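Local coordinates for protein putative NAD dependent dehydrogenase (Micromonospora echinospora, PDB 6NOR) that binds NAD in a Rossmann-type domain and probably acts as an oxidoreductase in gentamicin biosynthesis, at residues D275-M280 / R309-V314; M280-Y285 / L301-E306. All coordinates share one frame; numbering follows the deposited sequence.

Interaction 1: D275-M280 / R309-V314. With NAD (nicotinamide-adenine-dinucleotide), chain G.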
loop_
_atom_site.group_PDB
_atom_site.type_symbol
_atom_site.label_atom_id
_atom_site.label_comp_id
_atom_site.label_asym_id
_atom_site.label_seq_id
_atom_site.Cartn_x
_atom_site.Cartn_y
_atom_site.Cartn_z
ATOM N N ASP A 275 -3.453 10.502 2.506
ATOM C CA ASP A 275 -3.489 10.427 1.066
ATOM C C ASP A 275 -4.937 10.446 0.611
ATOM O O ASP A 275 -5.699 9.522 0.900
ATOM C CB ASP A 275 -2.774 9.148 0.612
ATOM C CG ASP A 275 -2.563 9.077 -0.872
ATOM O OD1 ASP A 275 -3.415 9.580 -1.636
ATOM O OD2 ASP A 275 -1.543 8.482 -1.282
ATOM N N LEU A 276 -5.322 11.490 -0.102
ATOM C CA LEU A 276 -6.719 11.654 -0.494
ATOM C C LEU A 276 -7.148 10.692 -1.598
ATOM O O LEU A 276 -8.010 9.846 -1.382
ATOM C CB LEU A 276 -6.979 13.087 -0.939
ATOM C CG LEU A 276 -8.432 13.445 -1.219
ATOM C CD1 LEU A 276 -9.280 13.189 0.010
ATOM C CD2 LEU A 276 -8.575 14.891 -1.673
ATOM N N TRP A 277 -6.553 10.836 -2.775
ATOM C CA TRP A 277 -6.968 10.080 -3.958
ATOM C C TRP A 277 -6.412 8.654 -4.034
ATOM O O TRP A 277 -7.075 7.787 -4.585
ATOM C CB TRP A 277 -6.583 10.844 -5.222
ATOM C CG TRP A 277 -7.196 12.204 -5.235
ATOM C CD1 TRP A 277 -6.556 13.399 -5.125
ATOM C CD2 TRP A 277 -8.586 12.496 -5.292
ATOM N NE1 TRP A 277 -7.464 14.429 -5.128
ATOM C CE2 TRP A 277 -8.722 13.897 -5.229
ATOM C CE3 TRP A 277 -9.737 11.708 -5.400
ATOM C CZ2 TRP A 277 -9.963 14.528 -5.289
ATOM C CZ3 TRP A 277 -10.969 12.340 -5.453
ATOM C CH2 TRP A 277 -11.068 13.737 -5.398
ATOM N N GLN A 278 -5.222 8.409 -3.470
ATOM C CA GLN A 278 -4.651 7.054 -3.457
ATOM C C GLN A 278 -4.872 6.373 -2.105
ATOM O O GLN A 278 -4.331 5.313 -1.857
ATOM C CB GLN A 278 -3.145 7.060 -3.779
ATOM C CG GLN A 278 -2.796 7.377 -5.224
ATOM C CD GLN A 278 -3.064 8.835 -5.598
ATOM O OE1 GLN A 278 -2.539 9.761 -4.974
ATOM N NE2 GLN A 278 -3.892 9.038 -6.610
ATOM N N GLY A 279 -5.662 6.986 -1.233
ATOM C CA GLY A 279 -5.948 6.388 0.058
ATOM C C GLY A 279 -7.422 6.105 0.279
ATOM O O GLY A 279 -7.916 6.152 1.398
ATOM N N MET A 280 -8.140 5.793 -0.787
ATOM C CA MET A 280 -9.556 5.571 -0.639
ATOM C C MET A 280 -9.920 4.114 -0.401
ATOM O O MET A 280 -11.061 3.818 -0.092
ATOM C CB MET A 280 -10.294 6.134 -1.844
ATOM C CG MET A 280 -10.973 7.402 -1.422
ATOM S SD MET A 280 -11.718 8.427 -2.635
ATOM C CE MET A 280 -11.624 9.990 -1.801
ATOM N N ARG A 309 -17.942 14.954 -1.259
ATOM C CA ARG A 309 -17.854 14.965 0.189
ATOM C C ARG A 309 -16.428 14.745 0.695
ATOM O O ARG A 309 -15.972 15.401 1.621
ATOM C CB ARG A 309 -18.771 13.905 0.776
ATOM C CG ARG A 309 -18.928 13.999 2.270
ATOM C CD ARG A 309 -19.838 12.885 2.796
ATOM N NE ARG A 309 -20.194 13.179 4.174
ATOM C CZ ARG A 309 -19.406 12.949 5.217
ATOM N NH1 ARG A 309 -18.220 12.386 5.052
ATOM N NH2 ARG A 309 -19.809 13.275 6.434
ATOM N N ASN A 310 -15.714 13.819 0.082
ATOM C CA ASN A 310 -14.386 13.506 0.556
ATOM C C ASN A 310 -13.365 14.597 0.253
ATOM O O ASN A 310 -12.352 14.674 0.921
ATOM C CB ASN A 310 -13.934 12.171 -0.009
ATOM C CG ASN A 310 -14.442 11.013 0.807
ATOM O OD1 ASN A 310 -14.638 11.151 1.996
ATOM N ND2 ASN A 310 -14.643 9.866 0.182
ATOM N N SER A 311 -13.648 15.466 -0.717
ATOM C CA SER A 311 -12.772 16.614 -0.974
ATOM C C SER A 311 -13.061 17.784 -0.050
ATOM O O SER A 311 -12.349 18.777 -0.081
ATOM C CB SER A 311 -12.896 17.109 -2.419
ATOM O OG SER A 311 -12.425 16.161 -3.359
ATOM N N GLY A 312 -14.122 17.677 0.744
ATOM C CA GLY A 312 -14.464 18.706 1.705
ATOM C C GLY A 312 -15.513 19.742 1.301
ATOM O O GLY A 312 -15.816 20.630 2.092
ATOM N N TYR A 313 -16.065 19.647 0.092
ATOM C CA TYR A 313 -16.982 20.681 -0.392
ATOM C C TYR A 313 -18.248 20.765 0.447
ATOM O O TYR A 313 -18.757 21.855 0.708
ATOM C CB TYR A 313 -17.371 20.446 -1.840
ATOM C CG TYR A 313 -16.226 20.509 -2.789
ATOM C CD1 TYR A 313 -15.586 21.704 -3.050
ATOM C CD2 TYR A 313 -15.782 19.369 -3.440
ATOM C CE1 TYR A 313 -14.533 21.753 -3.916
ATOM C CE2 TYR A 313 -14.742 19.411 -4.305
ATOM C CZ TYR A 313 -14.113 20.598 -4.541
ATOM O OH TYR A 313 -13.073 20.617 -5.416
ATOM N N VAL A 314 -18.744 19.605 0.863
ATOM C CA VAL A 314 -19.973 19.514 1.628
ATOM C C VAL A 314 -19.799 20.180 3.001
ATOM O O VAL A 314 -20.613 20.989 3.407
ATOM C CB VAL A 314 -20.418 18.031 1.766
ATOM C CG1 VAL A 314 -21.572 17.881 2.726
ATOM C CG2 VAL A 314 -20.818 17.493 0.427
HETATM P PA NAD G . -14.878 26.979 -15.658
HETATM O O1A NAD G . -14.115 27.509 -16.895
HETATM O O2A NAD G . -15.301 25.564 -15.781
HETATM O O5B NAD G . -16.156 27.859 -15.428
HETATM C C5B NAD G . -16.019 29.269 -15.416
HETATM C C4B NAD G . -17.446 29.830 -15.649
HETATM O O4B NAD G . -17.499 31.103 -15.376
HETATM C C3B NAD G . -17.789 29.706 -17.116
HETATM O O3B NAD G . -19.037 29.165 -17.215
HETATM C C2B NAD G . -17.773 31.169 -17.638
HETATM O O2B NAD G . -18.745 31.285 -18.739
HETATM C C1B NAD G . -18.187 31.813 -16.623
HETATM N N9A NAD G . -17.743 33.194 -16.587
HETATM C C8A NAD G . -16.602 33.753 -17.036
HETATM N N7A NAD G . -16.639 35.072 -16.724
HETATM C C5A NAD G . -17.788 35.320 -16.094
HETATM C C6A NAD G . -18.328 36.465 -15.587
HETATM N N6A NAD G . -17.772 37.725 -15.596
HETATM N N1A NAD G . -19.507 36.437 -14.984
HETATM C C2A NAD G . -20.199 35.274 -14.891
HETATM N N3A NAD G . -19.667 34.139 -15.405
HETATM C C4A NAD G . -18.468 34.158 -15.998
HETATM O O3 NAD G . -13.943 27.170 -14.434
HETATM P PN NAD G . -14.024 26.449 -13.015
HETATM O O1N NAD G . -15.414 26.214 -12.521
HETATM O O2N NAD G . -13.234 25.153 -13.060
HETATM O O5D NAD G . -13.314 27.433 -12.011
HETATM C C5D NAD G . -13.991 28.566 -11.501
HETATM C C4D NAD G . -13.362 28.965 -10.151
HETATM O O4D NAD G . -13.382 27.993 -9.284
HETATM C C3D NAD G . -11.854 29.309 -10.339
HETATM O O3D NAD G . -11.562 30.346 -9.590
HETATM C C2D NAD G . -11.123 28.024 -9.893
HETATM O O2D NAD G . -9.749 28.370 -9.430
HETATM C C1D NAD G . -11.870 27.571 -8.925
HETATM N N1N NAD G . -11.788 26.148 -8.786
HETATM C C2N NAD G . -11.753 25.609 -7.505
HETATM C C3N NAD G . -11.673 24.229 -7.307
HETATM C C7N NAD G . -11.617 23.716 -5.858
HETATM O O7N NAD G . -11.461 22.572 -5.640
HETATM N N7N NAD G . -11.722 24.646 -4.786
HETATM C C4N NAD G . -11.615 23.357 -8.371
HETATM C C5N NAD G . -11.659 23.890 -9.660
HETATM C C6N NAD G . -11.743 25.294 -9.862
#

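Interaction 2: M280-Y285 / L301-E306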
loop_
_atom_site.group_PDB
_atom_site.type_symbol
_atom_site.label_atom_id
_atom_site.label_comp_id
_atom_site.label_asym_id
_atom_site.label_seq_id
_atom_site.Cartn_x
_atom_site.Cartn_y
_atom_site.Cartn_z
ATOM N N MET A 280 -8.140 5.793 -0.787
ATOM C CA MET A 280 -9.556 5.571 -0.639
ATOM C C MET A 280 -9.920 4.114 -0.401
ATOM O O MET A 280 -11.061 3.818 -0.092
ATOM C CB MET A 280 -10.294 6.134 -1.844
ATOM C CG MET A 280 -10.973 7.402 -1.422
ATOM S SD MET A 280 -11.718 8.427 -2.635
ATOM C CE MET A 280 -11.624 9.990 -1.801
ATOM N N GLY A 281 -8.942 3.216 -0.506
ATOM C CA GLY A 281 -9.119 1.832 -0.112
ATOM C C GLY A 281 -9.899 0.976 -1.094
ATOM O O GLY A 281 -10.344 -0.104 -0.748
ATOM N N VAL A 282 -10.083 1.458 -2.316
ATOM C CA VAL A 282 -10.730 0.659 -3.353
ATOM C C VAL A 282 -9.758 0.413 -4.495
ATOM O O VAL A 282 -9.104 1.334 -4.964
ATOM C CB VAL A 282 -12.000 1.348 -3.896
ATOM C CG1 VAL A 282 -12.658 0.524 -4.986
ATOM C CG2 VAL A 282 -12.959 1.602 -2.782
ATOM N N GLU A 283 -9.647 -0.827 -4.940
ATOM C CA GLU A 283 -8.797 -1.143 -6.086
ATOM C C GLU A 283 -9.549 -1.941 -7.150
ATOM O O GLU A 283 -10.430 -2.741 -6.851
ATOM C CB GLU A 283 -7.564 -1.907 -5.636
ATOM C CG GLU A 283 -6.340 -1.575 -6.422
ATOM C CD GLU A 283 -5.113 -2.300 -5.918
ATOM O OE1 GLU A 283 -5.209 -2.970 -4.870
ATOM O OE2 GLU A 283 -4.052 -2.192 -6.571
ATOM N N ALA A 284 -9.216 -1.701 -8.409
ATOM C CA ALA A 284 -9.875 -2.427 -9.469
ATOM C C ALA A 284 -8.937 -2.695 -10.627
ATOM O O ALA A 284 -7.973 -1.982 -10.836
ATOM C CB ALA A 284 -11.080 -1.683 -9.939
ATOM N N TYR A 285 -9.221 -3.751 -11.372
ATOM C CA TYR A 285 -8.516 -4.001 -12.602
ATOM C C TYR A 285 -9.522 -4.430 -13.631
ATOM O O TYR A 285 -10.447 -5.150 -13.312
ATOM C CB TYR A 285 -7.421 -5.077 -12.436
ATOM C CG TYR A 285 -6.779 -5.405 -13.763
ATOM C CD1 TYR A 285 -7.317 -6.390 -14.597
ATOM C CD2 TYR A 285 -5.687 -4.686 -14.218
ATOM C CE1 TYR A 285 -6.766 -6.660 -15.829
ATOM C CE2 TYR A 285 -5.119 -4.956 -15.447
ATOM C CZ TYR A 285 -5.668 -5.946 -16.252
ATOM O OH TYR A 285 -5.135 -6.217 -17.489
ATOM N N LEU A 301 -6.759 0.414 -11.502
ATOM C CA LEU A 301 -7.302 1.695 -11.059
ATOM C C LEU A 301 -7.378 1.761 -9.553
ATOM O O LEU A 301 -7.405 0.727 -8.884
ATOM C CB LEU A 301 -8.695 1.916 -11.626
ATOM C CG LEU A 301 -8.882 1.399 -13.040
ATOM C CD1 LEU A 301 -10.347 1.315 -13.363
ATOM C CD2 LEU A 301 -8.157 2.350 -13.971
ATOM N N ARG A 302 -7.406 2.980 -9.027
ATOM C CA ARG A 302 -7.801 3.200 -7.649
ATOM C C ARG A 302 -8.994 4.157 -7.609
ATOM O O ARG A 302 -8.828 5.332 -7.337
ATOM C CB ARG A 302 -6.643 3.756 -6.822
ATOM C CG ARG A 302 -5.516 2.784 -6.552
ATOM C CD ARG A 302 -4.430 3.444 -5.721
ATOM N NE ARG A 302 -3.099 3.319 -6.317
ATOM C CZ ARG A 302 -2.679 4.001 -7.383
ATOM N NH1 ARG A 302 -1.449 3.818 -7.840
ATOM N NH2 ARG A 302 -3.489 4.860 -8.001
ATOM N N PRO A 303 -10.206 3.646 -7.883
ATOM C CA PRO A 303 -11.410 4.475 -8.047
ATOM C C PRO A 303 -11.769 5.285 -6.814
ATOM O O PRO A 303 -11.578 4.826 -5.699
ATOM C CB PRO A 303 -12.513 3.453 -8.327
ATOM C CG PRO A 303 -11.778 2.205 -8.747
ATOM C CD PRO A 303 -10.520 2.214 -7.950
ATOM N N GLU A 304 -12.296 6.486 -7.023
ATOM C CA GLU A 304 -12.753 7.294 -5.919
ATOM C C GLU A 304 -14.147 6.857 -5.520
ATOM O O GLU A 304 -14.879 6.266 -6.323
ATOM C CB GLU A 304 -12.745 8.784 -6.289
ATOM C CG GLU A 304 -13.433 9.125 -7.619
ATOM C CD GLU A 304 -14.969 9.138 -7.552
ATOM O OE1 GLU A 304 -15.530 9.303 -6.444
ATOM O OE2 GLU A 304 -15.615 8.971 -8.613
ATOM N N TRP A 305 -14.498 7.137 -4.273
ATOM C CA TRP A 305 -15.894 7.121 -3.835
ATOM C C TRP A 305 -16.187 8.462 -3.171
ATOM O O TRP A 305 -15.301 9.059 -2.584
ATOM C CB TRP A 305 -16.179 5.948 -2.879
ATOM C CG TRP A 305 -15.259 5.888 -1.694
ATOM C CD1 TRP A 305 -14.005 5.341 -1.659
ATOM C CD2 TRP A 305 -15.528 6.352 -0.363
ATOM N NE1 TRP A 305 -13.468 5.470 -0.395
ATOM C CE2 TRP A 305 -14.385 6.090 0.413
ATOM C CE3 TRP A 305 -16.627 6.981 0.238
ATOM C CZ2 TRP A 305 -14.304 6.431 1.760
ATOM C CZ3 TRP A 305 -16.544 7.333 1.571
ATOM C CH2 TRP A 305 -15.392 7.056 2.317
ATOM N N GLU A 306 -17.430 8.925 -3.289
ATOM C CA GLU A 306 -17.892 10.200 -2.744
ATOM C C GLU A 306 -16.886 11.337 -2.885
ATOM O O GLU A 306 -16.507 11.965 -1.898
ATOM C CB GLU A 306 -18.281 10.029 -1.272
ATOM C CG GLU A 306 -19.596 9.301 -1.067
ATOM C CD GLU A 306 -20.119 9.349 0.368
ATOM O OE1 GLU A 306 -19.338 9.589 1.312
ATOM O OE2 GLU A 306 -21.334 9.133 0.555
HETATM O O HOH W 1 -9.450 3.694 -4.227
#

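Interaction 1: D275-M280 / R309-V314
Met280 lays its terminal methyl against Asn310: Met280 CE sits 3.6 Å from Asn310 CB and just as near ND2, the two side chains arriving from opposite directions. The thioether reaches this far because its chain runs extended beyond CG (chi2 171°). Asn310 ND2 is spoken for, bonded to the backbone O of Trp305, so the methyl packs beside an amide that is already tied down. Leu276 stretches in from the same loop, its CG trans to the backbone N (chi1 -173°); Leu276 CD1 stops 3.5 Å from Asn310 O, while CD2 lies over one face of the Trp277 indole, toward its rim. At the far end of that indole Trp277 CH2 lies 3.4 Å from Ser311 OG, a hydroxyl hydrogen-bonded to Trp307 O. Gly312 leaves helix 307-310 in a Schellman motif, with Gly312 N bonded to Arg309 O, and stands as N-cap of helix 313-326. One residue on, Tyr313 OH donates to NAD O7N at 2.5 Å, the carboxamide oxygen lying at the edge of the phenol in its plane. Met280 CE and the Trp277 ring thus meet ND2 and OG groups already bonded to Trp305 and Trp307, which implies van der Waals packing just before, in sequence, the tyrosine that binds NAD.

Interaction 2: M280-Y285 / L301-E306
Segments 280-285 and 301-306 run roughly antiparallel, their end-to-end directions 135° apart, and they pair fully at one place, the hydrogen-bonded couple Ala284 and Leu301. Leu301 N gives a nearly straight bond to Ala284 O (2.8 Å, 176° at the hydrogen); the return bond, Ala284 N to Leu301 O, is 3.1 Å. Past this pair the regular ladder stops, though the backbones stay close: Arg302 CA offers a CH contact to Val282 O, and a water bridges Val282 O and Pro303 O. Strand 282-286 also pairs with a strand of the second subunit, so the beta-sheet continues across the interface of this four-chain assembly. Pro303 CD packs 4.0 Å from Val282 CG1, the side chains crossing at about a right angle. With Trp305 CG between its backbone N and carbonyl carbon (chi1 54°), the indole turns toward Met280: Trp305 NE1 bonds Met280 O at 2.9 Å, in the carbonyl plane on a lone pair, and Met280 SD rests over the indole face, 4.3 Å from the Trp305 five-ring centroid, a Met-aromatic contact. A leucine in place of Trp305 would probably leave Met280 O without its indole donor and the sulfur without an aromatic face. Glu283 OE2 pairs with Arg302 NH1 of the third subunit, and Arg302 NH1 with that subunit's Glu283 OE2.

From the N terminus, the chain leaves strand 270-275, an edge strand of the mixed sheet within this chain, and enters the 275-280 loop, which interaction 1 joins to the turn between helices 307-310 and 313-326, closing the longer loop. Before that return, strand 282-286 runs out and the chain doubles back through 301-306, where interaction 2 closes the shorter loop. Interaction 2 is therefore nested inside interaction 1. Met280 belongs to both, and their centres lie about 12 Å apart. They also touch directly, Gln278 packing on Arg302 and Trp277 on Glu304. Together they tie the chain after strand 270-275 and along strand 282-286 to helices 307-310 and 313-326, both contacts touching the second subunit.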